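Local coordinates for protein interacting with Hsp90 1 (Saccharomyces cerevisiae, PDB 4CHH) that takes part in pre-rRNA processing as a component of the R2TP complex, interacts with Hsp90, and is required for the association of NOP58 with snoRNA, at residues W90-I95 against S122-D127. Numbering follows the deposited sequence.
Sequences WEIPII and SRWICD
Trp90 and Ile92, two residues apart on an extended loop, reach across to Trp124 and Ile125 on helix 119-127. The backbones stay well separated: the closest pair of alpha carbons, Ile92 CA and Ser122 CA, is 9.4 Å apart, and the gap is bridged by side chains alone. The two tryptophans meet through the benzo ends of their indoles, Trp90 CZ2 lying 3.6 Å from Trp124 CZ3. That carbon of Trp124 comes up at the rim of the Trp90 ring, close to its plane. The six-membered rings meet obliquely, planes at 31° and centroids 5.9 Å apart. With chi1 of Trp90 at -165°, its CG swings opposite the backbone N and the indole is carried toward the helix; its NE1 is hydrogen-bonded to the carbonyl oxygen of Val74, which helps fix how the indole is turned.

Beside this pair, the side chain of Ile92 is stretched out (chi2 178°), which carries its terminal methyl to the helix. Ile92 CD1 lies 3.9 Å from Ile125 CG2, and the same methyl makes a looser approach, 4.5 Å, to Trp124 CE3 at the edge of that indole. The links between the segments are all apolar, and the contact is largely buried, with Trp124 keeping some exposure.

Within the PIH1 N-terminal domain, it joins the connection between helix 78-86 and strand 95-103 to the short helix 119-127 that follows strand 109-118. Trp90 also packs on Val81, Leu84 and Ile85 of helix 78-86, Pro72 touches both indoles, Ile92 rests on Ile117 of strand 109-118, and Trp124 meets Leu131 of helix 129-147.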
ATOM      1  N   TRP A  90      13.840  -7.254  -7.598  1.00 15.81           N
ATOM      2  CA  TRP A  90      13.485  -5.846  -7.555  1.00 14.26           C
ATOM      3  C   TRP A  90      12.048  -5.693  -7.082  1.00 18.02           C
ATOM      4  O   TRP A  90      11.162  -6.411  -7.538  1.00 15.69           O
ATOM      5  CB  TRP A  90      13.653  -5.234  -8.958  1.00 11.81           C
ATOM      6  CG  TRP A  90      13.661  -3.737  -9.044  1.00 12.30           C
ATOM      7  CD1 TRP A  90      14.762  -2.947  -9.223  1.00 14.92           C
ATOM      8  CD2 TRP A  90      12.515  -2.864  -9.171  1.00 12.03           C
ATOM      9  NE1 TRP A  90      14.383  -1.632  -9.350  1.00 14.47           N
ATOM     10  CE2 TRP A  90      13.008  -1.552  -9.328  1.00 15.88           C
ATOM     11  CE3 TRP A  90      11.117  -3.062  -9.123  1.00 12.96           C
ATOM     12  CZ2 TRP A  90      12.157  -0.449  -9.518  1.00 15.78           C
ATOM     13  CZ3 TRP A  90      10.276  -1.971  -9.275  1.00 15.03           C
ATOM     14  CH2 TRP A  90      10.794  -0.680  -9.474  1.00 16.02           C
ATOM     15  N   GLU A  91      11.813  -4.691  -6.231  1.00 16.10           N
ATOM     16  CA  GLU A  91      10.478  -4.382  -5.719  1.00 15.98           C
ATOM     17  C   GLU A  91      10.409  -2.959  -5.264  1.00 19.43           C
ATOM     18  O   GLU A  91      11.406  -2.413  -4.813  1.00 20.78           O
ATOM     19  CB  GLU A  91      10.151  -5.317  -4.532  1.00 17.83           C
ATOM     20  CG  GLU A  91       8.666  -5.419  -4.228  1.00 31.61           C
ATOM     21  CD  GLU A  91       8.191  -6.707  -3.584  1.00 49.35           C
ATOM     22  OE1 GLU A  91       8.591  -7.796  -4.051  1.00 43.56           O
ATOM     23  OE2 GLU A  91       7.345  -6.624  -2.666  1.00 47.17           O
ATOM     24  N   ILE A  92       9.231  -2.355  -5.337  1.00 16.17           N
ATOM     25  CA  ILE A  92       9.020  -1.033  -4.758  1.00 16.03           C
ATOM     26  C   ILE A  92       8.786  -1.283  -3.243  1.00 18.89           C
ATOM     27  O   ILE A  92       7.793  -1.935  -2.915  1.00 19.54           O
ATOM     28  CB  ILE A  92       7.845  -0.258  -5.429  1.00 18.84           C
ATOM     29  CG1 ILE A  92       8.193   0.193  -6.858  1.00 18.99           C
ATOM     30  CG2 ILE A  92       7.394   0.932  -4.550  1.00 18.19           C
ATOM     31  CD1 ILE A  92       7.056   0.932  -7.640  1.00 17.69           C
ATOM     32  N   PRO A  93       9.659  -0.837  -2.306  1.00 15.40           N
ATOM     33  CA  PRO A  93       9.359  -1.058  -0.870  1.00 15.37           C
ATOM     34  C   PRO A  93       8.024  -0.397  -0.449  1.00 19.07           C
ATOM     35  O   PRO A  93       7.691   0.702  -0.906  1.00 18.00           O
ATOM     36  CB  PRO A  93      10.558  -0.413  -0.155  1.00 16.56           C
ATOM     37  CG  PRO A  93      11.686  -0.434  -1.211  1.00 20.17           C
ATOM     38  CD  PRO A  93      10.935  -0.104  -2.480  1.00 15.84           C
ATOM     39  N   ILE A  94       7.239  -1.108   0.371  1.00 15.91           N
ATOM     40  CA  ILE A  94       5.955  -0.620   0.884  1.00 15.51           C
ATOM     41  C   ILE A  94       5.960  -0.689   2.413  1.00 18.71           C
ATOM     42  O   ILE A  94       6.279  -1.733   2.967  1.00 19.50           O
ATOM     43  CB  ILE A  94       4.726  -1.401   0.299  1.00 18.33           C
ATOM     44  CG1 ILE A  94       4.766  -1.445  -1.260  1.00 17.98           C
ATOM     45  CG2 ILE A  94       3.383  -0.783   0.809  1.00 19.70           C
ATOM     46  CD1 ILE A  94       3.982  -2.493  -1.882  1.00 23.65           C
ATOM     47  N   ILE A  95       5.545   0.397   3.070  1.00 13.78           N
ATOM     48  CA  ILE A  95       5.312   0.428   4.496  1.00 13.93           C
ATOM     49  C   ILE A  95       3.780   0.528   4.653  1.00 16.63           C
ATOM     50  O   ILE A  95       3.155   1.480   4.179  1.00 15.91           O
ATOM     51  CB  ILE A  95       6.114   1.534   5.242  1.00 18.11           C
ATOM     52  CG1 ILE A  95       7.651   1.281   5.092  1.00 18.81           C
ATOM     53  CG2 ILE A  95       5.719   1.518   6.751  1.00 16.58           C
ATOM     54  CD1 ILE A  95       8.547   2.447   5.422  1.00 27.95           C
ATOM     55  N   SER A 122       6.242   6.697  -6.650  1.00 15.91           N
ATOM     56  CA  SER A 122       4.884   7.166  -6.948  1.00 15.30           C
ATOM     57  C   SER A 122       4.842   7.862  -8.312  1.00 19.65           C
ATOM     58  O   SER A 122       3.803   7.852  -8.966  1.00 19.75           O
ATOM     59  CB  SER A 122       4.364   8.085  -5.844  1.00 17.37           C
ATOM     60  OG  SER A 122       4.767   9.439  -5.993  1.00 21.48           O
ATOM     61  N   ARG A 123       5.974   8.472  -8.739  1.00 18.62           N
ATOM     62  CA  ARG A 123       6.067   9.143 -10.039  1.00 18.25           C
ATOM     63  C   ARG A 123       6.289   8.117 -11.155  1.00 21.02           C
ATOM     64  O   ARG A 123       5.755   8.287 -12.241  1.00 20.70           O
ATOM     65  CB  ARG A 123       7.172  10.227 -10.032  1.00 18.99           C
ATOM     66  CG  ARG A 123       6.824  11.497  -9.210  1.00 20.78           C
ATOM     67  CD  ARG A 123       5.544  11.356  -8.398  1.00 28.49           C
ATOM     68  NE  ARG A 123       4.412  11.994  -9.027  1.00 35.98           N
ATOM     69  CZ  ARG A 123       3.152  11.888  -8.624  1.00 38.63           C
ATOM     70  NH1 ARG A 123       2.840  11.118  -7.587  1.00 27.29           N
ATOM     71  NH2 ARG A 123       2.196  12.521  -9.268  1.00 29.84           N
ATOM     72  N   TRP A 124       7.051   7.057 -10.893  1.00 19.30           N
ATOM     73  CA  TRP A 124       7.300   5.989 -11.883  1.00 19.27           C
ATOM     74  C   TRP A 124       5.997   5.325 -12.310  1.00 22.72           C
ATOM     75  O   TRP A 124       5.814   5.046 -13.488  1.00 20.17           O
ATOM     76  CB  TRP A 124       8.224   4.893 -11.301  1.00 17.73           C
ATOM     77  CG  TRP A 124       9.616   5.310 -10.923  1.00 18.43           C
ATOM     78  CD1 TRP A 124      10.314   6.383 -11.398  1.00 21.60           C
ATOM     79  CD2 TRP A 124      10.516   4.591 -10.069  1.00 17.72           C
ATOM     80  NE1 TRP A 124      11.559   6.428 -10.819  1.00 21.43           N
ATOM     81  CE2 TRP A 124      11.721   5.327 -10.018  1.00 21.53           C
ATOM     82  CE3 TRP A 124      10.418   3.395  -9.328  1.00 18.87           C
ATOM     83  CZ2 TRP A 124      12.832   4.900  -9.279  1.00 20.23           C
ATOM     84  CZ3 TRP A 124      11.525   2.963  -8.607  1.00 20.46           C
ATOM     85  CH2 TRP A 124      12.702   3.733  -8.553  1.00 20.98           C
ATOM     86  N   ILE A 125       5.093   5.049 -11.329  1.00 19.57           N
ATOM     87  CA  ILE A 125       3.837   4.335 -11.599  1.00 19.68           C
ATOM     88  C   ILE A 125       2.813   5.247 -12.336  1.00 27.64           C
ATOM     89  O   ILE A 125       1.823   4.724 -12.845  1.00 27.22           O
ATOM     90  CB  ILE A 125       3.259   3.638 -10.333  1.00 20.62           C
ATOM     91  CG1 ILE A 125       2.884   4.671  -9.222  1.00 19.85           C
ATOM     92  CG2 ILE A 125       4.258   2.577  -9.836  1.00 18.40           C
ATOM     93  CD1 ILE A 125       2.052   4.153  -8.073  1.00 21.45           C
ATOM     94  N   CYS A 126       3.088   6.576 -12.439  1.00 27.81           N
ATOM     95  CA  CYS A 126       2.279   7.518 -13.237  1.00 30.02           C
ATOM     96  C   CYS A 126       2.541   7.308 -14.713  1.00 34.44           C
ATOM     97  O   CYS A 126       1.625   7.440 -15.520  1.00 34.45           O
ATOM     98  CB  CYS A 126       2.600   8.962 -12.871  1.00 31.81           C
ATOM     99  SG  CYS A 126       1.931   9.500 -11.295  1.00 36.50           S
ATOM    100  N   ASP A 127       3.827   7.088 -15.064  1.00 32.30           N
ATOM    101  CA  ASP A 127       4.348   6.992 -16.428  1.00 33.14           C
ATOM    102  C   ASP A 127       4.384   5.575 -17.020  1.00 35.01           C
ATOM    103  O   ASP A 127       4.577   5.440 -18.231  1.00 35.33           O
ATOM    104  CB  ASP A 127       5.774   7.575 -16.459  1.00 36.05           C
ATOM    105  CG  ASP A 127       5.895   9.018 -16.016  1.00 52.32           C
ATOM    106  OD1 ASP A 127       4.913   9.788 -16.198  1.00 53.73           O
ATOM    107  OD2 ASP A 127       6.972   9.389 -15.507  1.00 63.76           O
TER